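Long-range contacts in acetyltransferase (Escherichia coli, PDB 7BYY), which acts as a GNAT-family toxin that acetylates aminoacyl-tRNAs, probably including glycyl-tRNA(Gly), using acetyl-CoA as the acetyl donor: residues L10-S15 / I60-G65; E66-C71 / R107-R112. The protein carries 1 engineered substitution. All coordinates share one frame; numbering follows the deposited sequence.

Contact 1: L10-S15 / I60-G65; sequences LPIVLS and IDRQSG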
ATOM      1  N   LEU A  10     -12.911 -10.482 -29.921  1.00108.79           N
ATOM      2  CA  LEU A  10     -13.071  -9.741 -28.682  1.00105.00           C
ATOM      3  C   LEU A  10     -13.013 -10.683 -27.478  1.00100.35           C
ATOM      4  O   LEU A  10     -13.477 -11.823 -27.547  1.00100.90           O
ATOM      5  CB  LEU A  10     -14.396  -8.985 -28.680  1.00106.45           C
ATOM      6  CG  LEU A  10     -14.397  -7.639 -29.403  1.00108.29           C
ATOM      7  CD1 LEU A  10     -15.823  -7.197 -29.695  1.00109.93           C
ATOM      8  CD2 LEU A  10     -13.657  -6.587 -28.587  1.00106.86           C
ATOM      9  N   PRO A  11     -12.446 -10.225 -26.362  1.00 92.02           N
ATOM     10  CA  PRO A  11     -12.390 -11.073 -25.168  1.00 85.37           C
ATOM     11  C   PRO A  11     -13.780 -11.362 -24.626  1.00 77.92           C
ATOM     12  O   PRO A  11     -14.708 -10.559 -24.757  1.00 78.53           O
ATOM     13  CB  PRO A  11     -11.567 -10.240 -24.177  1.00 84.06           C
ATOM     14  CG  PRO A  11     -11.731  -8.830 -24.640  1.00 86.07           C
ATOM     15  CD  PRO A  11     -11.833  -8.906 -26.137  1.00 90.16           C
ATOM     16  N   ILE A  12     -13.916 -12.532 -24.012  1.00 70.47           N
ATOM     17  CA  ILE A  12     -15.217 -12.981 -23.530  1.00 66.13           C
ATOM     18  C   ILE A  12     -15.500 -12.464 -22.125  1.00 58.95           C
ATOM     19  O   ILE A  12     -16.615 -12.025 -21.833  1.00 57.69           O
ATOM     20  CB  ILE A  12     -15.293 -14.519 -23.602  1.00 68.49           C
ATOM     21  CG1 ILE A  12     -15.134 -14.979 -25.050  1.00 70.98           C
ATOM     22  CG2 ILE A  12     -16.606 -15.018 -23.031  1.00 69.05           C
ATOM     23  CD1 ILE A  12     -15.952 -14.169 -26.040  1.00 72.58           C
ATOM     24  N   VAL A  13     -14.506 -12.499 -21.243  1.00 54.29           N
ATOM     25  CA  VAL A  13     -14.626 -11.939 -19.903  1.00 50.61           C
ATOM     26  C   VAL A  13     -13.745 -10.702 -19.814  1.00 50.53           C
ATOM     27  O   VAL A  13     -12.737 -10.575 -20.519  1.00 50.94           O
ATOM     28  CB  VAL A  13     -14.257 -12.962 -18.808  1.00 49.27           C
ATOM     29  CG1 VAL A  13     -14.993 -14.272 -19.040  1.00 49.94           C
ATOM     30  CG2 VAL A  13     -12.753 -13.189 -18.763  1.00 49.25           C
ATOM     31  N   LEU A  14     -14.139  -9.778 -18.942  1.00 50.81           N
ATOM     32  CA  LEU A  14     -13.438  -8.517 -18.762  1.00 48.15           C
ATOM     33  C   LEU A  14     -13.038  -8.346 -17.304  1.00 45.88           C
ATOM     34  O   LEU A  14     -13.749  -8.779 -16.392  1.00 44.17           O
ATOM     35  CB  LEU A  14     -14.301  -7.327 -19.204  1.00 48.81           C
ATOM     36  CG  LEU A  14     -14.879  -7.381 -20.620  1.00 50.73           C
ATOM     37  CD1 LEU A  14     -15.666  -6.116 -20.929  1.00 50.17           C
ATOM     38  CD2 LEU A  14     -13.776  -7.601 -21.647  1.00 51.35           C
ATOM     39  N   SER A  15     -11.887  -7.716 -17.095  1.00 49.92           N
ATOM     40  CA  SER A  15     -11.401  -7.380 -15.764  1.00 52.79           C
ATOM     41  C   SER A  15     -11.644  -5.898 -15.510  1.00 52.47           C
ATOM     42  O   SER A  15     -11.240  -5.052 -16.316  1.00 50.14           O
ATOM     43  CB  SER A  15      -9.915  -7.714 -15.625  1.00 55.56           C
ATOM     44  OG  SER A  15      -9.479  -7.555 -14.285  1.00 58.34           O
ATOM     45  N   ILE A  60     -16.285  -9.701 -15.186  1.00 35.80           N
ATOM     46  CA  ILE A  60     -17.592  -9.479 -15.789  1.00 38.02           C
ATOM     47  C   ILE A  60     -17.641 -10.193 -17.131  1.00 42.41           C
ATOM     48  O   ILE A  60     -16.655 -10.204 -17.877  1.00 41.56           O
ATOM     49  CB  ILE A  60     -17.881  -7.974 -15.952  1.00 35.93           C
ATOM     50  CG1 ILE A  60     -17.652  -7.241 -14.626  1.00 32.12           C
ATOM     51  CG2 ILE A  60     -19.298  -7.746 -16.464  1.00 35.64           C
ATOM     52  CD1 ILE A  60     -18.443  -7.809 -13.464  1.00 31.95           C
ATOM     53  N   ASP A  61     -18.785 -10.806 -17.427  1.00 46.41           N
ATOM     54  CA  ASP A  61     -19.025 -11.369 -18.750  1.00 48.56           C
ATOM     55  C   ASP A  61     -19.381 -10.236 -19.703  1.00 49.11           C
ATOM     56  O   ASP A  61     -20.317  -9.475 -19.442  1.00 51.77           O
ATOM     57  CB  ASP A  61     -20.142 -12.408 -18.699  1.00 50.83           C
ATOM     58  CG  ASP A  61     -20.352 -13.103 -20.032  1.00 53.95           C
ATOM     59  OD1 ASP A  61     -19.435 -13.829 -20.470  1.00 54.64           O
ATOM     60  OD2 ASP A  61     -21.430 -12.926 -20.640  1.00 55.45           O
ATOM     61  N   ARG A  62     -18.633 -10.114 -20.801  1.00 48.92           N
ATOM     62  CA  ARG A  62     -18.879  -9.015 -21.727  1.00 50.14           C
ATOM     63  C   ARG A  62     -20.264  -9.108 -22.353  1.00 51.16           C
ATOM     64  O   ARG A  62     -20.902  -8.079 -22.607  1.00 52.85           O
ATOM     65  CB  ARG A  62     -17.802  -8.991 -22.812  1.00 52.29           C
ATOM     66  CG  ARG A  62     -17.945  -7.851 -23.808  1.00 56.36           C
ATOM     67  CD  ARG A  62     -17.057  -8.075 -25.018  1.00 60.94           C
ATOM     68  NE  ARG A  62     -17.166  -9.443 -25.521  1.00 65.45           N
ATOM     69  CZ  ARG A  62     -18.127  -9.867 -26.336  1.00 68.23           C
ATOM     70  NH1 ARG A  62     -18.144 -11.132 -26.739  1.00 70.02           N
ATOM     71  NH2 ARG A  62     -19.067  -9.028 -26.751  1.00 68.48           N
ATOM     72  N   GLN A  63     -20.756 -10.324 -22.586  1.00 52.94           N
ATOM     73  CA  GLN A  63     -22.041 -10.492 -23.254  1.00 57.01           C
ATOM     74  C   GLN A  63     -23.202 -10.197 -22.312  1.00 54.79           C
ATOM     75  O   GLN A  63     -24.041  -9.333 -22.592  1.00 55.77           O
ATOM     76  CB  GLN A  63     -22.152 -11.912 -23.819  1.00 62.18           C
ATOM     77  CG  GLN A  63     -23.366 -12.132 -24.704  1.00 67.93           C
ATOM     78  CD  GLN A  63     -23.381 -11.208 -25.907  1.00 71.44           C
ATOM     79  OE1 GLN A  63     -22.368 -11.042 -26.591  1.00 71.95           O
ATOM     80  NE2 GLN A  63     -24.532 -10.595 -26.167  1.00 72.46           N
ATOM     81  N   SER A  64     -23.262 -10.902 -21.182  1.00 51.77           N
ATOM     82  CA  SER A  64     -24.402 -10.819 -20.279  1.00 47.79           C
ATOM     83  C   SER A  64     -24.215  -9.829 -19.137  1.00 45.26           C
ATOM     84  O   SER A  64     -25.210  -9.419 -18.529  1.00 45.77           O
ATOM     85  CB  SER A  64     -24.706 -12.201 -19.691  1.00 43.85           C
ATOM     86  OG  SER A  64     -23.748 -12.547 -18.705  1.00 40.53           O
ATOM     87  N   GLY A  65     -22.979  -9.445 -18.823  1.00 42.08           N
ATOM     88  CA  GLY A  65     -22.723  -8.542 -17.720  1.00 38.83           C
ATOM     89  C   GLY A  65     -22.660  -9.192 -16.357  1.00 38.75           C
ATOM     90  O   GLY A  65     -22.452  -8.483 -15.364  1.00 36.63           O
TER
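Ile60 meets Leu14 as an antiparallel hydrogen-bonded pair, joining the first strand of the GNAT sheet to the second. Leu14 N gives its hydrogen to Ile60 O at 2.8 Å, and Ile60 N returns one to Leu14 O at 3.0 Å. Ile60 O is also approached by the CA-H of Val13, with Val13 CA 3.4 Å from that oxygen. Both side chains of the pair lie on one face of the sheet, where Ile60 reaches on to Leu67 of the next strand.

Asp61 pairs with Val13 at the next, non-hydrogen-bonded position, and both turn to the opposite face, against Ile68. Its carboxylate lies alongside Ile12, with OD1 4.0 Å from Ile12 CG2, while OD2 looks back into its own chain. The bond it accepts from Ser64 N makes an Asx motif in the turn leading to strand 67-79; Ser64 OG reaches the same oxygen from the opposite face of the carboxylate.

Arg62 extends the pairing beyond the strand ends. Its backbone N reaches Ile12 O at 3.0 Å. The side chain runs out extended, CG anti to the backbone N (chi1 -178°), then bends at chi3 (46°), bringing NE to Pro11 O in a hydrogen bond of 2.8 Å, fairly straight at 152° and close to the guanidinium plane. Ile12 CD1 is also at the edge, and Leu10 CB over one face. The aliphatic start of the arginine packs on Leu14, whose CG is 4.0 Å from Arg62 CB.

Two successive carbonyls are thus gripped by one residue. Three of the four hydrogen bonds across the contact join main chain to main chain; the fourth, from the guanidinium, takes a carbonyl past the end of the strand.

Contact 2: E66-C71 / R107-R112; sequences ELIGIC and RKYQKR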
ATOM      1  N   GLU A  66     -22.810 -10.513 -16.279  1.00 46.38           N
ATOM      2  CA  GLU A  66     -22.905 -11.203 -14.998  1.00 45.09           C
ATOM      3  C   GLU A  66     -21.585 -11.151 -14.233  1.00 40.59           C
ATOM      4  O   GLU A  66     -20.495 -11.135 -14.814  1.00 38.88           O
ATOM      5  CB  GLU A  66     -23.320 -12.660 -15.207  1.00 44.71           C
ATOM      6  CG  GLU A  66     -24.807 -12.868 -15.448  1.00 48.56           C
ATOM      7  CD  GLU A  66     -25.298 -14.207 -14.926  1.00 52.76           C
ATOM      8  OE1 GLU A  66     -24.502 -14.914 -14.270  1.00 53.00           O
ATOM      9  OE2 GLU A  66     -26.479 -14.553 -15.163  1.00 55.24           O
ATOM     10  N   LEU A  67     -21.699 -11.133 -12.908  1.00 38.91           N
ATOM     11  CA  LEU A  67     -20.538 -11.090 -12.024  1.00 36.87           C
ATOM     12  C   LEU A  67     -19.987 -12.504 -11.897  1.00 38.51           C
ATOM     13  O   LEU A  67     -20.558 -13.348 -11.202  1.00 40.61           O
ATOM     14  CB  LEU A  67     -20.919 -10.510 -10.666  1.00 35.32           C
ATOM     15  CG  LEU A  67     -19.787 -10.373  -9.644  1.00 36.27           C
ATOM     16  CD1 LEU A  67     -18.637  -9.557 -10.217  1.00 35.12           C
ATOM     17  CD2 LEU A  67     -20.298  -9.754  -8.353  1.00 37.59           C
ATOM     18  N   ILE A  68     -18.870 -12.765 -12.573  1.00 37.26           N
ATOM     19  CA  ILE A  68     -18.278 -14.098 -12.548  1.00 35.82           C
ATOM     20  C   ILE A  68     -17.458 -14.297 -11.282  1.00 35.12           C
ATOM     21  O   ILE A  68     -17.596 -15.308 -10.583  1.00 34.12           O
ATOM     22  CB  ILE A  68     -17.434 -14.327 -13.814  1.00 34.75           C
ATOM     23  CG1 ILE A  68     -18.341 -14.403 -15.043  1.00 36.66           C
ATOM     24  CG2 ILE A  68     -16.593 -15.590 -13.679  1.00 33.78           C
ATOM     25  CD1 ILE A  68     -17.690 -13.914 -16.320  1.00 37.34           C
ATOM     26  N   GLY A  69     -16.596 -13.337 -10.963  1.00 35.50           N
ATOM     27  CA  GLY A  69     -15.778 -13.433  -9.770  1.00 35.62           C
ATOM     28  C   GLY A  69     -15.528 -12.072  -9.160  1.00 36.57           C
ATOM     29  O   GLY A  69     -15.701 -11.031  -9.803  1.00 37.14           O
ATOM     30  N   ILE A  70     -15.116 -12.095  -7.894  1.00 38.34           N
ATOM     31  CA  ILE A  70     -14.778 -10.888  -7.155  1.00 39.53           C
ATOM     32  C   ILE A  70     -13.455 -11.121  -6.437  1.00 39.41           C
ATOM     33  O   ILE A  70     -13.031 -12.257  -6.212  1.00 34.73           O
ATOM     34  CB  ILE A  70     -15.879 -10.486  -6.147  1.00 40.68           C
ATOM     35  CG1 ILE A  70     -15.857  -8.977  -5.902  1.00 37.98           C
ATOM     36  CG2 ILE A  70     -15.713 -11.246  -4.838  1.00 42.94           C
ATOM     37  CD1 ILE A  70     -16.245  -8.161  -7.106  1.00 38.46           C
ATOM     38  N   CYS A  71     -12.802 -10.018  -6.081  1.00 41.33           N
ATOM     39  CA  CYS A  71     -11.498 -10.097  -5.430  1.00 40.07           C
ATOM     40  C   CYS A  71     -11.246  -8.789  -4.696  1.00 38.73           C
ATOM     41  O   CYS A  71     -11.039  -7.755  -5.338  1.00 40.95           O
ATOM     42  CB  CYS A  71     -10.412 -10.368  -6.458  1.00 38.51           C
ATOM     43  SG  CYS A  71      -8.765 -10.116  -5.821  1.00 38.32           S
ATOM     44  N   ARG A 107     -20.523 -20.059  -8.609  1.00 53.00           N
ATOM     45  CA  ARG A 107     -20.481 -21.514  -8.730  1.00 56.21           C
ATOM     46  C   ARG A 107     -20.741 -21.976 -10.158  1.00 54.45           C
ATOM     47  O   ARG A 107     -20.156 -22.967 -10.610  1.00 55.43           O
ATOM     48  CB  ARG A 107     -21.486 -22.149  -7.770  1.00 61.74           C
ATOM     49  CG  ARG A 107     -20.964 -22.308  -6.350  1.00 64.76           C
ATOM     50  CD  ARG A 107     -21.705 -23.406  -5.617  1.00 67.53           C
ATOM     51  NE  ARG A 107     -23.144 -23.166  -5.619  1.00 68.74           N
ATOM     52  CZ  ARG A 107     -24.060 -24.124  -5.700  1.00 69.67           C
ATOM     53  NH1 ARG A 107     -23.689 -25.394  -5.788  1.00 70.11           N
ATOM     54  NH2 ARG A 107     -25.348 -23.809  -5.696  1.00 70.90           N
ATOM     55  N   LYS A 108     -21.611 -21.278 -10.886  1.00 49.61           N
ATOM     56  CA  LYS A 108     -21.910 -21.693 -12.251  1.00 48.88           C
ATOM     57  C   LYS A 108     -20.799 -21.351 -13.236  1.00 48.00           C
ATOM     58  O   LYS A 108     -20.948 -21.633 -14.429  1.00 47.80           O
ATOM     59  CB  LYS A 108     -23.234 -21.082 -12.719  1.00 49.33           C
ATOM     60  CG  LYS A 108     -23.232 -19.579 -12.893  1.00 47.64           C
ATOM     61  CD  LYS A 108     -24.385 -19.159 -13.790  1.00 49.09           C
ATOM     62  CE  LYS A 108     -25.053 -17.901 -13.278  1.00 51.61           C
ATOM     63  NZ  LYS A 108     -26.213 -17.509 -14.128  1.00 54.92           N
ATOM     64  N   TYR A 109     -19.698 -20.753 -12.772  1.00 46.78           N
ATOM     65  CA  TYR A 109     -18.505 -20.553 -13.583  1.00 44.82           C
ATOM     66  C   TYR A 109     -17.289 -21.286 -13.038  1.00 43.91           C
ATOM     67  O   TYR A 109     -16.209 -21.186 -13.631  1.00 44.67           O
ATOM     68  CB  TYR A 109     -18.162 -19.063 -13.701  1.00 46.42           C
ATOM     69  CG  TYR A 109     -19.319 -18.171 -14.070  1.00 50.65           C
ATOM     70  CD1 TYR A 109     -20.110 -17.592 -13.089  1.00 52.41           C
ATOM     71  CD2 TYR A 109     -19.611 -17.891 -15.400  1.00 51.80           C
ATOM     72  CE1 TYR A 109     -21.165 -16.769 -13.415  1.00 52.04           C
ATOM     73  CE2 TYR A 109     -20.667 -17.066 -15.738  1.00 51.85           C
ATOM     74  CZ  TYR A 109     -21.439 -16.510 -14.740  1.00 53.06           C
ATOM     75  OH  TYR A 109     -22.491 -15.693 -15.064  1.00 56.32           O
ATOM     76  N   GLN A 110     -17.424 -22.003 -11.927  1.00 45.66           N
ATOM     77  CA  GLN A 110     -16.285 -22.680 -11.329  1.00 49.74           C
ATOM     78  C   GLN A 110     -15.822 -23.835 -12.215  1.00 48.88           C
ATOM     79  O   GLN A 110     -16.455 -24.185 -13.216  1.00 47.54           O
ATOM     80  CB  GLN A 110     -16.636 -23.180  -9.928  1.00 55.57           C
ATOM     81  CG  GLN A 110     -16.828 -22.067  -8.908  1.00 58.40           C
ATOM     82  CD  GLN A 110     -17.218 -22.586  -7.535  1.00 62.97           C
ATOM     83  OE1 GLN A 110     -17.372 -23.791  -7.336  1.00 66.68           O
ATOM     84  NE2 GLN A 110     -17.383 -21.674  -6.582  1.00 62.83           N
ATOM     85  N   LYS A 111     -14.687 -24.424 -11.829  1.00 51.55           N
ATOM     86  CA  LYS A 111     -14.065 -25.527 -12.565  1.00 53.70           C
ATOM     87  C   LYS A 111     -13.749 -25.139 -14.008  1.00 54.02           C
ATOM     88  O   LYS A 111     -13.757 -25.986 -14.905  1.00 57.27           O
ATOM     89  CB  LYS A 111     -14.939 -26.785 -12.530  1.00 53.97           C
ATOM     90  CG  LYS A 111     -14.763 -27.631 -11.282  1.00 55.14           C
ATOM     91  CD  LYS A 111     -15.803 -28.739 -11.211  1.00 60.59           C
ATOM     92  CE  LYS A 111     -15.407 -29.819 -10.211  1.00 64.70           C
ATOM     93  NZ  LYS A 111     -14.362 -30.740 -10.751  1.00 66.66           N
ATOM     94  N   ARG A 112     -13.461 -23.856 -14.246  1.00 49.46           N
ATOM     95  CA  ARG A 112     -13.208 -23.392 -15.604  1.00 47.45           C
ATOM     96  C   ARG A 112     -12.012 -22.452 -15.704  1.00 44.13           C
ATOM     97  O   ARG A 112     -11.825 -21.826 -16.755  1.00 41.39           O
ATOM     98  CB  ARG A 112     -14.456 -22.705 -16.173  1.00 47.10           C
ATOM     99  CG  ARG A 112     -15.443 -23.662 -16.820  1.00 51.35           C
ATOM    100  CD  ARG A 112     -16.131 -23.020 -18.011  1.00 57.15           C
ATOM    101  NE  ARG A 112     -17.367 -22.345 -17.624  1.00 61.96           N
ATOM    102  CZ  ARG A 112     -17.900 -21.320 -18.285  1.00 61.53           C
ATOM    103  NH1 ARG A 112     -17.305 -20.844 -19.371  1.00 60.15           N
ATOM    104  NH2 ARG A 112     -19.030 -20.772 -17.855  1.00 60.33           N
TER
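Ile68 lies over the Tyr109 ring, a CH-pi contact that joins the third strand of the sheet to the loop between strand 94-105 and helix 114-132. Ile68 CG1 sits 3.6 Å from the centroid of the Tyr109 ring, only 12° off the ring normal, so the methylene lies over the middle of the face. The other branch adds to this apolar contact: Ile68 CG2 touches Tyr109 CB and CG, each at 3.8 Å. In Tyr109, CG is anti to the carbonyl carbon (chi1 -48°), which sends the ring towards the strand with its side chain roughly perpendicular to that of Ile68. Phe114, at the start of the helix, packs on both residues.

The polar part is a salt bridge further out. Lys108 NZ lies 3.1 Å from Glu66 OE2 and meets it on the syn lone pair. The bond from Lys108 NZ to Glu66 OE1 is weak, and the place of OE1 is less sure because the model sets it too near the tyrosine hydroxyl. The carboxylate lies near the hydroxyl end of the ring, but its exact pose is doubtful.

Backbone bonds frame the contact on both sides. Ile68 and Gly69 face Leu59 together in a classic beta bulge, and on its other flank Ile68 bonds to Ala106. The loop turns through a short 3-10 segment, with Gln110 N bonded to Arg107 O at 3.2 Å, while Gln110 NE2 holds Val105 O and Arg107 pairs with Asp31.

In GNAT enzymes the loop entering this helix commonly cradles the pyrophosphate of acetyl-CoA. Here the buried part of the docking of that loop's start on the sheet is apolar, while the charged pair sits at the more exposed end, where water can probably share in its solvation.

Contact 1 lies at the surface, where strand 13-17 joins the sheet edge, and relies on main-chain hydrogen bonds extended by one arginine. Contact 2 is largely buried and depends on side chains, an aliphatic-aromatic face with a salt bridge beyond it. The two meet through the hairpin of strands 55-61 and 67-79: Asp61 N probably bonds to Glu66 O, and Ile68 CD1 packs against the backbone of 60-61. Ile68 therefore lies between the outer strand pair and the loop before helix 114-132, with the contact centres about 12 Å apart.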